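Local coordinates for glycoside hydrolase family protein (Novosphingobium sp. PP1Y, PDB 6Q2F), which probably hydrolyses terminal alpha-L-rhamnosyl residues from rhamnose-containing glycosides, at residues F767-T771 with A804-L809; L809-V814 with L844-W849; V819-A823 with V862-I868. One frame throughout, in Å; residues are numbered along the deposited sequence.

Overall arrangement
Followed from the N terminus, the chain shows how a largely parallel alpha/beta layer is assembled from successive contacts. Interaction 1 comes first: helix 767-773 is joined by helix 803-814 across an excursion that includes strand 788-794. Helix 803-814 is then used again in interaction 2, with Leu809 common to both, and there meets helix 838-848. Interaction 3 opens inside that second loop, on strand 818-820, and closes beyond it on strand 860-863, so interactions 2 and 3 cross while interaction 1 precedes both in series. Together they tie helix 803-814 to helices 767-773 and 838-848 and, through Leu809 against Val819 and Trp849 against Gly821, link these helices to the sheet region.

Interaction 1 of 3, residues F767-T771 with A804-L809; sequences FNALT and AALRKL
Leu770 and Lys808 bury the most surface where helix 767-773 lies beside helix 803-814, two neighbours packed against a largely parallel alpha/beta sheet of flavodoxin-like strand order. The segment axes approach to 9.8 Å with 34° between their directions, and no hydrogen bond joins the two segments, so the fit rests on side-chain shape. Leu770, with CG swung anti to the backbone N (chi1 168°), divides its two methyls between partners: CD2 meets Ala805 CB at 4.1 Å, while CD1 meets CD1 of Leu809, the two leucines crossing at about a right angle. Both also rest on Ile792 of strand 788-794, which marks this as the sheet-facing side of the contact.

Lys808 works through its aliphatic stem. CG, anti to the backbone N, lies 3.6 Å from Thr771 CA, and a bend at chi2 (71°) then carries CD and CE past the carbonyl oxygen of Thr771. Its CB also touches Thr771 CG2 at 3.8 Å. The rotation of that threonine is fixed within its own helix: OG1 is bonded to Phe767 O at 2.9 Å from above the carbonyl plane, and the same oxygen accepts Thr771 N. CG2 is thereby held over one face of the Phe767 ring, toward its rim. Arg555 makes a cation-pi contact with this ring, whose edge points at the second helix, where CZ lies 3.9 Å from Ala804 CB, in the plane of the ring.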
loop_
_atom_site.group_PDB
_atom_site.type_symbol
_atom_site.label_atom_id
_atom_site.label_comp_id
_atom_site.label_asym_id
_atom_site.label_seq_id
_atom_site.Cartn_x
_atom_site.Cartn_y
_atom_site.Cartn_z
ATOM N N PHE A 767 10.743 -8.892 11.788
ATOM C CA PHE A 767 11.867 -9.668 12.300
ATOM C C PHE A 767 13.124 -8.812 12.395
ATOM O O PHE A 767 13.824 -8.849 13.413
ATOM C CB PHE A 767 12.081 -10.904 11.416
ATOM C CG PHE A 767 13.335 -11.694 11.732
ATOM C CD1 PHE A 767 13.309 -12.739 12.649
ATOM C CD2 PHE A 767 14.525 -11.408 11.078
ATOM C CE1 PHE A 767 14.461 -13.482 12.929
ATOM C CE2 PHE A 767 15.700 -12.149 11.341
ATOM C CZ PHE A 767 15.660 -13.194 12.260
ATOM N N ASN A 768 13.415 -8.013 11.365
ATOM C CA ASN A 768 14.633 -7.198 11.384
ATOM C C ASN A 768 14.604 -6.190 12.526
ATOM O O ASN A 768 15.596 -6.014 13.239
ATOM C CB ASN A 768 14.841 -6.446 10.066
ATOM C CG ASN A 768 16.099 -5.559 10.117
ATOM O OD1 ASN A 768 16.034 -4.373 10.475
ATOM N ND2 ASN A 768 17.251 -6.151 9.820
ATOM N N ALA A 769 13.486 -5.482 12.684
ATOM C CA ALA A 769 13.377 -4.539 13.789
ATOM C C ALA A 769 13.524 -5.256 15.126
ATOM O O ALA A 769 14.259 -4.798 15.999
ATOM C CB ALA A 769 12.051 -3.782 13.712
ATOM N N LEU A 770 12.844 -6.389 15.296
ATOM C CA LEU A 770 12.967 -7.149 16.539
ATOM C C LEU A 770 14.423 -7.488 16.843
ATOM O O LEU A 770 14.899 -7.288 17.969
ATOM C CB LEU A 770 12.126 -8.429 16.470
ATOM C CG LEU A 770 12.386 -9.445 17.590
ATOM C CD1 LEU A 770 12.009 -8.879 18.965
ATOM C CD2 LEU A 770 11.656 -10.761 17.341
ATOM N N THR A 771 15.157 -7.964 15.838
ATOM C CA THR A 771 16.463 -8.568 16.076
ATOM C C THR A 771 17.642 -7.615 15.912
ATOM O O THR A 771 18.754 -7.971 16.317
ATOM C CB THR A 771 16.680 -9.763 15.146
ATOM O OG1 THR A 771 16.627 -9.325 13.786
ATOM C CG2 THR A 771 15.616 -10.827 15.383
ATOM N N ALA A 804 15.746 -18.089 15.609
ATOM C CA ALA A 804 16.443 -16.808 15.587
ATOM C C ALA A 804 15.600 -15.703 16.217
ATOM O O ALA A 804 16.109 -14.879 16.983
ATOM C CB ALA A 804 16.808 -16.434 14.145
ATOM N N ALA A 805 14.308 -15.650 15.888
ATOM C CA ALA A 805 13.452 -14.651 16.515
ATOM C C ALA A 805 13.296 -14.954 17.991
ATOM O O ALA A 805 13.362 -14.051 18.828
ATOM C CB ALA A 805 12.078 -14.597 15.836
ATOM N N LEU A 806 13.075 -16.226 18.329
ATOM C CA LEU A 806 12.830 -16.584 19.724
ATOM C C LEU A 806 14.050 -16.287 20.584
ATOM O O LEU A 806 13.922 -15.814 21.725
ATOM C CB LEU A 806 12.443 -18.056 19.810
ATOM C CG LEU A 806 12.102 -18.595 21.194
ATOM C CD1 LEU A 806 10.910 -17.846 21.770
ATOM C CD2 LEU A 806 11.781 -20.072 21.071
ATOM N N ARG A 807 15.244 -16.539 20.038
ATOM C CA ARG A 807 16.484 -16.216 20.732
ATOM C C ARG A 807 16.537 -14.743 21.100
ATOM O O ARG A 807 16.851 -14.379 22.239
ATOM C CB ARG A 807 17.678 -16.566 19.855
ATOM C CG ARG A 807 18.108 -18.023 19.925
ATOM C CD ARG A 807 19.067 -18.328 18.763
ATOM N NE ARG A 807 19.754 -19.598 18.952
ATOM C CZ ARG A 807 20.560 -20.144 18.055
ATOM N NH1 ARG A 807 20.768 -19.524 16.900
ATOM N NH2 ARG A 807 21.156 -21.301 18.316
ATOM N N LYS A 808 16.266 -13.876 20.125
ATOM C CA LYS A 808 16.336 -12.447 20.389
ATOM C C LYS A 808 15.269 -12.030 21.385
ATOM O O LYS A 808 15.521 -11.217 22.281
ATOM C CB LYS A 808 16.188 -11.656 19.090
ATOM C CG LYS A 808 16.599 -10.213 19.272
ATOM C CD LYS A 808 18.120 -10.085 19.444
ATOM C CE LYS A 808 18.493 -8.713 20.001
ATOM N NZ LYS A 808 19.968 -8.470 20.048
ATOM N N LEU A 809 14.074 -12.592 21.254
ATOM C CA LEU A 809 12.992 -12.251 22.166
ATOM C C LEU A 809 13.333 -12.682 23.586
ATOM O O LEU A 809 13.183 -11.902 24.535
ATOM C CB LEU A 809 11.711 -12.909 21.677
ATOM C CG LEU A 809 10.419 -12.504 22.340
ATOM C CD1 LEU A 809 9.970 -11.123 21.807
ATOM C CD2 LEU A 809 9.407 -13.591 22.049
#

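Interaction 2 of 3, residues L809-V814 with L844-W849; sequences LAALVV and LVARLW
Leu848 and Ala810 form the centre of an apolar seam between helices 838-848 and 803-814, whose segment axes pass 10.7 Å apart at 31°. Because Leu848 holds CG beside its backbone N (chi1 -60°), its branched end straddles the small alanine: CD1 sits 3.8 Å from Ala810 CA, and CD2 touches Ala810 CB. The short alanine side chain also receives Leu844, whose CD2 comes to 3.8 Å from Ala810 CB. One turn on, Val813 and Leu848 reach toward each other tip to tip, CG2 to CD1 at 4.1 Å. Next to Ala810, CD2 of Leu809 touches both Leu848 CD1 and CH2 of Trp849, the latter at 4.2 Å. Val857 and Val862, on the strands beneath, meet Leu848 and Val813 and continue the seam into the sheet.

A second kind of contact borders it. Arg847 stretches its extended chain across to the other helix at about a right angle to Val814, whose CG2 lies over one face of the guanidinium, 3.6 Å from CZ and offset toward the rim, an apolar methyl-on-guanidinium contact.

No hydrogen bond crosses between the two segments; the polar end of Trp849, the first residue to leave the helix, turns elsewhere. Its N still bonds to Val845 O at 2.9 Å, its ring takes Leu848 CB over one face, and its NE1 hydrogen-bonds to Gly821 O. The two helices thus cover one face of a mixed, largely parallel alpha/beta sheet of flavodoxin-like strand order, in which strands 818-820 and 860-863 pair in parallel.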
loop_
_atom_site.group_PDB
_atom_site.type_symbol
_atom_site.label_atom_id
_atom_site.label_comp_id
_atom_site.label_asym_id
_atom_site.label_seq_id
_atom_site.Cartn_x
_atom_site.Cartn_y
_atom_site.Cartn_z
ATOM N N LEU A 809 14.074 -12.592 21.254
ATOM C CA LEU A 809 12.992 -12.251 22.166
ATOM C C LEU A 809 13.333 -12.682 23.586
ATOM O O LEU A 809 13.183 -11.902 24.535
ATOM C CB LEU A 809 11.711 -12.909 21.677
ATOM C CG LEU A 809 10.419 -12.504 22.340
ATOM C CD1 LEU A 809 9.970 -11.123 21.807
ATOM C CD2 LEU A 809 9.407 -13.591 22.049
ATOM N N ALA A 810 13.821 -13.916 23.743
ATOM C CA ALA A 810 14.257 -14.382 25.055
ATOM C C ALA A 810 15.366 -13.504 25.610
ATOM O O ALA A 810 15.383 -13.204 26.808
ATOM C CB ALA A 810 14.727 -15.837 24.975
ATOM N N ALA A 811 16.311 -13.091 24.762
ATOM C CA ALA A 811 17.423 -12.295 25.267
ATOM C C ALA A 811 16.939 -10.925 25.740
ATOM O O ALA A 811 17.414 -10.404 26.758
ATOM C CB ALA A 811 18.501 -12.150 24.191
ATOM N N LEU A 812 15.981 -10.329 25.025
ATOM C CA LEU A 812 15.453 -9.043 25.464
ATOM C C LEU A 812 14.679 -9.190 26.768
ATOM O O LEU A 812 14.847 -8.381 27.686
ATOM C CB LEU A 812 14.572 -8.435 24.376
ATOM C CG LEU A 812 15.280 -8.031 23.080
ATOM C CD1 LEU A 812 14.258 -7.720 21.999
ATOM C CD2 LEU A 812 16.178 -6.826 23.323
ATOM N N VAL A 813 13.825 -10.215 26.859
ATOM C CA VAL A 813 13.135 -10.533 28.110
ATOM C C VAL A 813 14.138 -10.679 29.248
ATOM O O VAL A 813 14.064 -9.967 30.258
ATOM C CB VAL A 813 12.276 -11.804 27.951
ATOM C CG1 VAL A 813 11.699 -12.222 29.289
ATOM C CG2 VAL A 813 11.145 -11.574 26.958
ATOM N N VAL A 814 15.110 -11.592 29.093
ATOM C CA VAL A 814 16.091 -11.819 30.160
ATOM C C VAL A 814 16.853 -10.531 30.479
ATOM O O VAL A 814 17.248 -10.290 31.626
ATOM C CB VAL A 814 17.027 -12.982 29.783
ATOM C CG1 VAL A 814 18.214 -13.086 30.748
ATOM C CG2 VAL A 814 16.236 -14.305 29.822
ATOM N N LEU A 844 13.721 -22.502 25.219
ATOM C CA LEU A 844 13.401 -21.087 25.303
ATOM C C LEU A 844 11.904 -20.884 25.478
ATOM O O LEU A 844 11.480 -20.019 26.250
ATOM C CB LEU A 844 13.917 -20.356 24.061
ATOM C CG LEU A 844 15.443 -20.249 24.003
ATOM C CD1 LEU A 844 15.891 -19.612 22.699
ATOM C CD2 LEU A 844 15.957 -19.434 25.177
ATOM N N VAL A 845 11.085 -21.678 24.779
ATOM C CA VAL A 845 9.647 -21.573 24.993
ATOM C C VAL A 845 9.311 -21.923 26.436
ATOM O O VAL A 845 8.549 -21.211 27.096
ATOM C CB VAL A 845 8.875 -22.450 23.993
ATOM C CG1 VAL A 845 7.413 -22.545 24.404
ATOM C CG2 VAL A 845 8.969 -21.852 22.588
ATOM N N ALA A 846 9.902 -23.002 26.964
ATOM C CA ALA A 846 9.612 -23.377 28.347
ATOM C C ALA A 846 10.051 -22.290 29.322
ATOM O O ALA A 846 9.396 -22.078 30.341
ATOM C CB ALA A 846 10.270 -24.727 28.703
ATOM N N ARG A 847 11.133 -21.569 29.019
ATOM C CA ARG A 847 11.603 -20.540 29.945
ATOM C C ARG A 847 10.696 -19.315 29.925
ATOM O O ARG A 847 10.351 -18.775 30.984
ATOM C CB ARG A 847 13.047 -20.134 29.629
ATOM C CG ARG A 847 13.719 -19.458 30.832
ATOM C CD ARG A 847 15.077 -18.838 30.507
ATOM N NE ARG A 847 15.497 -17.985 31.618
ATOM C CZ ARG A 847 16.673 -17.368 31.700
ATOM N NH1 ARG A 847 17.571 -17.498 30.741
ATOM N NH2 ARG A 847 16.955 -16.621 32.757
ATOM N N LEU A 848 10.300 -18.855 28.737
ATOM C CA LEU A 848 9.474 -17.657 28.682
ATOM C C LEU A 848 8.030 -17.948 29.052
ATOM O O LEU A 848 7.322 -17.039 29.492
ATOM C CB LEU A 848 9.512 -17.005 27.293
ATOM C CG LEU A 848 10.820 -16.514 26.697
ATOM C CD1 LEU A 848 10.602 -15.397 25.694
ATOM C CD2 LEU A 848 11.796 -16.110 27.770
ATOM N N TRP A 849 7.577 -19.182 28.864
ATOM C CA TRP A 849 6.188 -19.562 29.123
ATOM C C TRP A 849 6.164 -20.768 30.051
ATOM O O TRP A 849 5.770 -21.869 29.649
ATOM C CB TRP A 849 5.447 -19.848 27.816
ATOM C CG TRP A 849 5.181 -18.592 27.040
ATOM C CD1 TRP A 849 4.151 -17.728 27.230
ATOM C CD2 TRP A 849 5.968 -18.055 25.971
ATOM N NE1 TRP A 849 4.240 -16.689 26.346
ATOM C CE2 TRP A 849 5.349 -16.861 25.563
ATOM C CE3 TRP A 849 7.129 -18.471 25.317
ATOM C CZ2 TRP A 849 5.850 -16.073 24.526
ATOM C CZ3 TRP A 849 7.635 -17.683 24.288
ATOM C CH2 TRP A 849 6.995 -16.502 23.906
#

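Interaction 3 of 3, residues V819-A823 with V862-I868; sequences VVGKA and VIASQDI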
loop_
_atom_site.group_PDB
_atom_site.type_symbol
_atom_site.label_atom_id
_atom_site.label_comp_id
_atom_site.label_asym_id
_atom_site.label_seq_id
_atom_site.Cartn_x
_atom_site.Cartn_y
_atom_site.Cartn_z
ATOM N N VAL A 819 7.228 -9.003 27.463
ATOM C CA VAL A 819 6.571 -9.537 26.276
ATOM C C VAL A 819 5.158 -9.938 26.663
ATOM O O VAL A 819 4.951 -10.602 27.684
ATOM C CB VAL A 819 7.316 -10.748 25.678
ATOM C CG1 VAL A 819 6.418 -11.493 24.687
ATOM C CG2 VAL A 819 8.586 -10.315 25.019
ATOM N N VAL A 820 4.189 -9.506 25.862
ATOM C CA VAL A 820 2.793 -9.895 26.018
ATOM C C VAL A 820 2.436 -10.796 24.849
ATOM O O VAL A 820 2.489 -10.367 23.687
ATOM C CB VAL A 820 1.871 -8.671 26.060
ATOM C CG1 VAL A 820 0.403 -9.107 26.202
ATOM C CG2 VAL A 820 2.307 -7.746 27.172
ATOM N N GLY A 821 2.062 -12.027 25.150
ATOM C CA GLY A 821 1.665 -12.950 24.110
ATOM C C GLY A 821 1.739 -14.375 24.590
ATOM O O GLY A 821 2.368 -14.695 25.598
ATOM N N LYS A 822 1.099 -15.251 23.830
ATOM C CA LYS A 822 1.111 -16.665 24.142
ATOM C C LYS A 822 2.248 -17.359 23.402
ATOM O O LYS A 822 2.756 -16.876 22.378
ATOM C CB LYS A 822 -0.241 -17.298 23.809
ATOM C CG LYS A 822 -1.312 -16.890 24.821
ATOM C CD LYS A 822 -2.711 -17.365 24.462
ATOM C CE LYS A 822 -3.701 -16.932 25.542
ATOM N NZ LYS A 822 -5.126 -17.155 25.149
ATOM N N ALA A 823 2.665 -18.490 23.961
ATOM C CA ALA A 823 3.820 -19.202 23.443
ATOM C C ALA A 823 3.599 -19.600 21.985
ATOM O O ALA A 823 2.518 -20.085 21.631
ATOM C CB ALA A 823 4.093 -20.445 24.297
ATOM N N VAL A 862 7.058 -11.988 31.055
ATOM C CA VAL A 862 6.278 -12.525 29.948
ATOM C C VAL A 862 4.860 -12.716 30.457
ATOM O O VAL A 862 4.624 -13.531 31.360
ATOM C CB VAL A 862 6.842 -13.854 29.422
ATOM C CG1 VAL A 862 5.917 -14.436 28.341
ATOM C CG2 VAL A 862 8.257 -13.672 28.892
ATOM N N ILE A 863 3.918 -11.976 29.881
ATOM C CA ILE A 863 2.503 -12.074 30.221
ATOM C C ILE A 863 1.818 -12.865 29.107
ATOM O O ILE A 863 1.700 -12.389 27.974
ATOM C CB ILE A 863 1.877 -10.687 30.402
ATOM C CG1 ILE A 863 2.684 -9.887 31.423
ATOM C CG2 ILE A 863 0.427 -10.807 30.835
ATOM C CD1 ILE A 863 2.143 -8.482 31.669
ATOM N N ALA A 864 1.371 -14.081 29.423
ATOM C CA ALA A 864 0.820 -15.003 28.429
ATOM C C ALA A 864 -0.642 -14.651 28.169
ATOM O O ALA A 864 -1.577 -15.357 28.541
ATOM C CB ALA A 864 0.989 -16.449 28.889
ATOM N N SER A 865 -0.813 -13.526 27.496
ATOM C CA SER A 865 -2.121 -12.954 27.244
ATOM C C SER A 865 -2.164 -12.444 25.815
ATOM O O SER A 865 -1.127 -12.169 25.201
ATOM C CB SER A 865 -2.420 -11.814 28.234
ATOM O OG SER A 865 -3.627 -11.162 27.940
ATOM N N GLN A 866 -3.382 -12.344 25.283
ATOM C CA GLN A 866 -3.647 -11.676 24.015
ATOM C C GLN A 866 -4.584 -10.487 24.236
ATOM O O GLN A 866 -5.315 -10.072 23.334
ATOM C CB GLN A 866 -4.224 -12.655 22.992
ATOM C CG GLN A 866 -3.379 -13.942 22.772
ATOM C CD GLN A 866 -2.022 -13.695 22.083
ATOM O OE1 GLN A 866 -1.109 -14.525 22.168
ATOM N NE2 GLN A 866 -1.893 -12.564 21.399
ATOM N N ASP A 867 -4.558 -9.933 25.449
ATOM C CA ASP A 867 -5.330 -8.760 25.854
ATOM C C ASP A 867 -4.324 -7.662 26.197
ATOM O O ASP A 867 -3.845 -7.580 27.329
ATOM C CB ASP A 867 -6.232 -9.108 27.050
ATOM C CG ASP A 867 -7.167 -7.974 27.433
ATOM O OD1 ASP A 867 -6.826 -6.803 27.169
ATOM O OD2 ASP A 867 -8.243 -8.256 27.994
ATOM N N ILE A 868 -4.017 -6.801 25.226
ATOM C CA ILE A 868 -2.864 -5.917 25.383
ATOM C C ILE A 868 -3.130 -4.862 26.450
ATOM O O ILE A 868 -2.239 -4.511 27.231
ATOM C CB ILE A 868 -2.474 -5.283 24.031
ATOM C CG1 ILE A 868 -1.277 -4.348 24.196
ATOM C CG2 ILE A 868 -3.649 -4.513 23.413
ATOM C CD1 ILE A 868 -0.060 -5.009 24.773
#
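Val819 and Val820 pair with Val862 and Ile863 as adjacent parallel strands of an alpha/beta sheet with flavodoxin-like strand order, joined by Ile863 N to Val819 O at 2.8 Å and Gly821 N to Ile863 O at 2.9 Å. Val819 and Val862 point to the face covered by helix 803-814; Val820 and Ile863 point to the other, where helix 868-874 packs. Val820 keeps CG1 anti to its N (chi1 179°), which sets that methyl 3.6 Å from Ser865 O, while its CB meets CD1 of Ile868.

Past the paired valines and isoleucine, a side chain adds a further link between the two segments. Gln866 folds back through a bend at chi2 (-68°), bringing OE1 to 2.9 Å from Lys822 N, which approaches from above the carbonyl plane of the amide. NE2 is bonded to Tyr793 OH and Leu794 O, so both ends of the amide are engaged and its flip is determined. Replacing Gln866 with a leucine would probably leave Lys822 N without its acceptor and Leu794 O without this donor. The extended Lys822 chain slants over Gln866, CD at 3.9 Å from its CG.

Gly821, between these bonds, has backbone angles at which a CB would jam against the preceding carbonyl oxygen. Ser865 turns the chain onward as an ST turn, its OG accepting Asp867 N, while its carbonyl oxygen lies 3.1 Å from Gly821 CA in a CA-H...O contact.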